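PDB 6B2V: SorB from Sorangium cellulosum, which helps build the polyketide antibiotic sorangicin; this piece is the pyran synthase domain of module nine, which closes a pyran ring in the growing chain. Local coordinates for residues D57-E69 and A202-L214. Residues are numbered along the deposited sequence; the frame is centred on the assembly and turned at random.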
loop_
_atom_site.group_PDB
_atom_site.type_symbol
_atom_site.label_atom_id
_atom_site.label_comp_id
_atom_site.label_asym_id
_atom_site.label_seq_id
_atom_site.Cartn_x
_atom_site.Cartn_y
_atom_site.Cartn_z
ATOM N N ASP A 57 -3.720 -1.978 15.151
ATOM C CA ASP A 57 -2.325 -2.266 14.797
ATOM C C ASP A 57 -1.628 -1.026 14.177
ATOM O O ASP A 57 -0.500 -1.084 13.809
ATOM C CB ASP A 57 -2.241 -3.425 13.775
ATOM C CG ASP A 57 -2.573 -4.815 14.364
ATOM O OD1 ASP A 57 -2.683 -4.919 15.558
ATOM O OD2 ASP A 57 -2.748 -5.752 13.584
ATOM N N HIS A 58 -2.350 0.070 14.009
ATOM C CA HIS A 58 -1.833 1.226 13.302
ATOM C C HIS A 58 -2.153 2.575 13.932
ATOM O O HIS A 58 -2.453 3.491 13.254
ATOM C CB HIS A 58 -2.380 1.155 11.865
ATOM C CG HIS A 58 -1.555 1.839 10.842
ATOM N ND1 HIS A 58 -1.891 3.070 10.341
ATOM C CD2 HIS A 58 -0.422 1.480 10.220
ATOM C CE1 HIS A 58 -1.008 3.425 9.445
ATOM N NE2 HIS A 58 -0.108 2.475 9.348
ATOM N N GLU A 59 -2.231 2.621 15.243
ATOM C CA GLU A 59 -2.481 3.834 16.021
ATOM C C GLU A 59 -3.783 4.528 15.714
ATOM O O GLU A 59 -3.862 5.700 15.797
ATOM C CB GLU A 59 -1.322 4.801 15.961
ATOM C CG GLU A 59 -0.046 4.260 16.577
ATOM C CD GLU A 59 1.143 5.195 16.519
ATOM O OE1 GLU A 59 1.068 6.228 15.912
ATOM O OE2 GLU A 59 2.184 4.861 17.098
ATOM N N GLN A 60 -4.738 3.733 15.292
ATOM C CA GLN A 60 -6.078 4.157 14.968
ATOM C C GLN A 60 -6.199 4.967 13.692
ATOM O O GLN A 60 -7.235 5.507 13.431
ATOM C CB GLN A 60 -6.753 4.896 16.111
ATOM C CG GLN A 60 -6.742 4.147 17.428
ATOM C CD GLN A 60 -7.381 2.789 17.384
ATOM O OE1 GLN A 60 -6.835 1.848 17.870
ATOM N NE2 GLN A 60 -8.534 2.707 16.867
ATOM N N LEU A 61 -5.144 4.968 12.910
ATOM C CA LEU A 61 -5.081 5.695 11.659
ATOM C C LEU A 61 -5.310 4.732 10.499
ATOM O O LEU A 61 -4.647 3.784 10.362
ATOM C CB LEU A 61 -3.727 6.387 11.541
ATOM C CG LEU A 61 -3.381 6.977 10.183
ATOM C CD1 LEU A 61 -4.230 8.182 9.889
ATOM C CD2 LEU A 61 -1.935 7.330 10.071
ATOM N N PHE A 62 -6.273 5.028 9.643
ATOM C CA PHE A 62 -6.579 4.131 8.547
ATOM C C PHE A 62 -5.382 4.151 7.636
ATOM O O PHE A 62 -5.038 5.161 7.134
ATOM C CB PHE A 62 -7.838 4.653 7.837
ATOM C CG PHE A 62 -8.580 3.635 7.033
ATOM C CD1 PHE A 62 -8.198 3.332 5.782
ATOM C CD2 PHE A 62 -9.703 3.041 7.525
ATOM C CE1 PHE A 62 -8.899 2.438 5.009
ATOM C CE2 PHE A 62 -10.400 2.110 6.778
ATOM C CZ PHE A 62 -9.993 1.807 5.520
ATOM N N PRO A 63 -4.807 2.989 7.378
ATOM C CA PRO A 63 -3.602 2.958 6.586
ATOM C C PRO A 63 -3.835 3.312 5.152
ATOM O O PRO A 63 -4.787 2.903 4.571
ATOM C CB PRO A 63 -3.121 1.502 6.700
ATOM C CG PRO A 63 -3.824 0.962 7.844
ATOM C CD PRO A 63 -5.132 1.667 7.900
ATOM N N ALA A 64 -2.839 3.937 4.572
ATOM C CA ALA A 64 -2.911 4.345 3.175
ATOM C C ALA A 64 -3.163 3.148 2.259
ATOM O O ALA A 64 -3.956 3.148 1.389
ATOM C CB ALA A 64 -1.608 5.020 2.771
ATOM N N VAL A 65 -2.480 2.078 2.589
ATOM C CA VAL A 65 -2.549 0.866 1.855
ATOM C C VAL A 65 -3.918 0.209 1.905
ATOM O O VAL A 65 -4.266 -0.516 1.056
ATOM C CB VAL A 65 -1.352 -0.050 2.225
ATOM C CG1 VAL A 65 -1.568 -0.839 3.487
ATOM C CG2 VAL A 65 -0.743 -0.769 1.065
ATOM N N ALA A 66 -4.641 0.416 2.994
ATOM C CA ALA A 66 -5.980 -0.135 3.156
ATOM C C ALA A 66 -6.980 0.475 2.192
ATOM O O ALA A 66 -7.918 -0.136 1.864
ATOM C CB ALA A 66 -6.471 -0.072 4.580
ATOM N N TYR A 67 -6.754 1.717 1.781
ATOM C CA TYR A 67 -7.638 2.336 0.813
ATOM C C TYR A 67 -7.559 1.636 -0.522
ATOM O O TYR A 67 -8.506 1.583 -1.242
ATOM C CB TYR A 67 -7.323 3.824 0.649
ATOM C CG TYR A 67 -7.574 4.705 1.878
ATOM C CD1 TYR A 67 -8.836 5.097 2.210
ATOM C CD2 TYR A 67 -6.546 5.200 2.597
ATOM C CE1 TYR A 67 -9.059 5.889 3.297
ATOM C CE2 TYR A 67 -6.752 5.986 3.685
ATOM C CZ TYR A 67 -8.002 6.344 4.034
ATOM O OH TYR A 67 -8.154 7.164 5.096
ATOM N N LEU A 68 -6.364 1.201 -0.877
ATOM C CA LEU A 68 -6.150 0.515 -2.115
ATOM C C LEU A 68 -6.893 -0.793 -2.096
ATOM O O LEU A 68 -7.492 -1.153 -3.025
ATOM C CB LEU A 68 -4.665 0.251 -2.373
ATOM C CG LEU A 68 -3.768 1.482 -2.483
ATOM C CD1 LEU A 68 -2.323 1.121 -2.647
ATOM C CD2 LEU A 68 -4.199 2.404 -3.599
ATOM N N GLU A 69 -6.777 -1.485 -0.989
ATOM C CA GLU A 69 -7.493 -2.751 -0.835
ATOM C C GLU A 69 -9.021 -2.543 -0.855
ATOM O O GLU A 69 -9.725 -3.303 -1.402
ATOM C CB GLU A 69 -7.029 -3.492 0.438
ATOM C CG GLU A 69 -7.812 -4.756 0.824
ATOM C CD GLU A 69 -7.599 -5.942 -0.090
ATOM O OE1 GLU A 69 -6.730 -5.933 -0.897
ATOM O OE2 GLU A 69 -8.352 -6.876 0.059
ATOM N N ALA A 202 -9.907 -12.929 3.681
ATOM C CA ALA A 202 -10.725 -12.124 2.789
ATOM C C ALA A 202 -9.913 -11.026 2.098
ATOM O O ALA A 202 -10.203 -10.591 1.002
ATOM C CB ALA A 202 -11.901 -11.533 3.508
ATOM N N PHE A 203 -8.876 -10.593 2.780
ATOM C CA PHE A 203 -8.003 -9.584 2.216
ATOM C C PHE A 203 -7.149 -10.128 1.067
ATOM O O PHE A 203 -6.680 -11.219 1.188
ATOM C CB PHE A 203 -6.997 -9.107 3.261
ATOM C CG PHE A 203 -7.525 -8.168 4.306
ATOM C CD1 PHE A 203 -8.066 -6.958 3.990
ATOM C CD2 PHE A 203 -7.368 -8.455 5.619
ATOM C CE1 PHE A 203 -8.483 -6.095 4.964
ATOM C CE2 PHE A 203 -7.793 -7.616 6.598
ATOM C CZ PHE A 203 -8.352 -6.426 6.264
ATOM N N LEU A 204 -7.017 -9.425 -0.039
ATOM C CA LEU A 204 -6.062 -9.820 -1.043
ATOM C C LEU A 204 -4.726 -9.289 -0.500
ATOM O O LEU A 204 -3.812 -10.044 -0.253
ATOM C CB LEU A 204 -6.367 -9.259 -2.385
ATOM C CG LEU A 204 -5.355 -9.558 -3.479
ATOM C CD1 LEU A 204 -4.914 -11.002 -3.515
ATOM C CD2 LEU A 204 -5.898 -9.155 -4.816
ATOM N N LEU A 205 -4.681 -7.991 -0.240
ATOM C CA LEU A 205 -3.540 -7.399 0.442
ATOM C C LEU A 205 -3.951 -6.942 1.862
ATOM O O LEU A 205 -4.524 -5.924 2.002
ATOM C CB LEU A 205 -2.990 -6.205 -0.313
ATOM C CG LEU A 205 -1.705 -5.573 0.217
ATOM C CD1 LEU A 205 -0.568 -6.574 0.310
ATOM C CD2 LEU A 205 -1.315 -4.412 -0.643
ATOM N N ASP A 206 -3.592 -7.720 2.868
ATOM C CA ASP A 206 -3.804 -7.390 4.248
ATOM C C ASP A 206 -2.963 -6.141 4.505
ATOM O O ASP A 206 -1.870 -6.055 4.109
ATOM C CB ASP A 206 -3.258 -8.534 5.161
ATOM C CG ASP A 206 -3.553 -8.355 6.664
ATOM O OD1 ASP A 206 -3.178 -7.412 7.348
ATOM O OD2 ASP A 206 -4.125 -9.220 7.238
ATOM N N PRO A 207 -3.481 -5.249 5.312
ATOM C CA PRO A 207 -2.776 -4.021 5.592
ATOM C C PRO A 207 -1.435 -4.256 6.249
ATOM O O PRO A 207 -0.582 -3.486 6.044
ATOM C CB PRO A 207 -3.756 -3.266 6.479
ATOM C CG PRO A 207 -5.052 -3.706 5.984
ATOM C CD PRO A 207 -4.902 -5.145 5.671
ATOM N N ASN A 208 -1.322 -5.252 7.086
ATOM C CA ASN A 208 -0.040 -5.487 7.714
ATOM C C ASN A 208 1.055 -5.860 6.692
ATOM O O ASN A 208 2.173 -5.450 6.835
ATOM C CB ASN A 208 -0.160 -6.555 8.796
ATOM C CG ASN A 208 -0.800 -6.030 10.074
ATOM O OD1 ASN A 208 -0.776 -4.891 10.321
ATOM N ND2 ASN A 208 -1.391 -6.902 10.832
ATOM N N LEU A 209 0.687 -6.698 5.736
ATOM C CA LEU A 209 1.574 -7.055 4.665
ATOM C C LEU A 209 1.824 -5.839 3.752
ATOM O O LEU A 209 2.895 -5.607 3.388
ATOM C CB LEU A 209 1.036 -8.243 3.866
ATOM C CG LEU A 209 1.861 -8.716 2.655
ATOM C CD1 LEU A 209 3.296 -9.008 3.024
ATOM C CD2 LEU A 209 1.230 -9.960 2.114
ATOM N N GLY A 210 0.788 -5.083 3.434
ATOM C CA GLY A 210 1.002 -3.913 2.617
ATOM C C GLY A 210 1.938 -2.896 3.221
ATOM O O GLY A 210 2.731 -2.363 2.588
ATOM N N ASN A 211 1.767 -2.672 4.501
ATOM C CA ASN A 211 2.674 -1.784 5.221
ATOM C C ASN A 211 4.101 -2.332 5.262
ATOM O O ASN A 211 5.022 -1.605 5.268
ATOM C CB ASN A 211 2.187 -1.533 6.636
ATOM C CG ASN A 211 1.129 -0.465 6.690
ATOM O OD1 ASN A 211 0.304 -0.492 7.540
ATOM N ND2 ASN A 211 1.201 0.439 5.809
ATOM N N SER A 212 4.223 -3.645 5.307
ATOM C CA SER A 212 5.538 -4.257 5.265
ATOM C C SER A 212 6.256 -3.947 3.953
ATOM O O SER A 212 7.423 -3.934 3.897
ATOM C CB SER A 212 5.457 -5.757 5.453
ATOM O OG SER A 212 4.899 -6.068 6.682
ATOM N N VAL A 213 5.517 -3.900 2.885
ATOM C CA VAL A 213 6.101 -3.532 1.608
ATOM C C VAL A 213 6.526 -2.046 1.526
ATOM O O VAL A 213 7.515 -1.701 0.988
ATOM C CB VAL A 213 5.142 -3.858 0.447
ATOM C CG1 VAL A 213 5.754 -3.531 -0.881
ATOM C CG2 VAL A 213 4.718 -5.293 0.461
ATOM N N LEU A 214 5.670 -1.203 2.051
ATOM C CA LEU A 214 5.939 0.225 2.045
ATOM C C LEU A 214 7.021 0.740 2.987
ATOM O O LEU A 214 7.677 1.658 2.687
ATOM C CB LEU A 214 4.657 1.060 2.220
ATOM C CG LEU A 214 3.559 0.848 1.153
ATOM C CD1 LEU A 214 2.494 1.910 1.237
ATOM C CD2 LEU A 214 4.101 0.737 -0.252
HETATM O O HOH W 1 -0.150 2.303 4.615
HETATM O O HOH W 2 -4.081 -3.200 2.570
#
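E69 binds two consecutive backbone amides of 202-214, one with each carboxylate oxygen: L204 N lies 2.9 Å from E69 OE2 and L205 N 3.0 Å from E69 OE1. Both N-H groups come from above the carboxylate plane, so the group lies against the loop just before helix 207-214. E69 CG is anti to the backbone N (chi1 173°) and the chain bends at chi2, which carries the carboxylate to those amides while CG passes the edge of the F203 ring. R72, by a salt bridge, and H28, by a hydrogen bond, also hold OE2, which would offset the charge of this buried carboxylate. The second direct polar link is side chain to side chain: N208 ND2 gives a nearly straight bond to D57 OD2 (3.3 Å), reaching the anti side of the carboxylate.

Two waters extend the polar contact around V65. One accepts from both V65 N and N211 ND2 and so bridges the N211 amide to the backbone of 57-69; the other donates to L205 O and, weakly, to V65 O.

Apolar packing centres on V65, a knob in the hole formed by P207, G210, N211 and L214. Its CG2 lies 3.9 Å from G210 CA, a close approach that the glycine permits, and also meets L205 and L214; A66 CB touches P207 CG nearby. The axes of the short segments 64-69 and 207-214 come within 8.9 Å, their N-to-C directions 122° apart.

At the other end, N211 OD1 makes a van der Waals approach to H58 CD2 (3.4 Å), ring and amide planes 9° apart; the angle at H58 NE2 is too poor for a hydrogen bond. H58 ND1 donates to L61 O (2.8 Å). Helices 64-77 and 207-225 thus join the N- and C-terminal hotdogs of a dehydratase-like double-hotdog fold, where H58 probably corresponds to the dehydratase histidine.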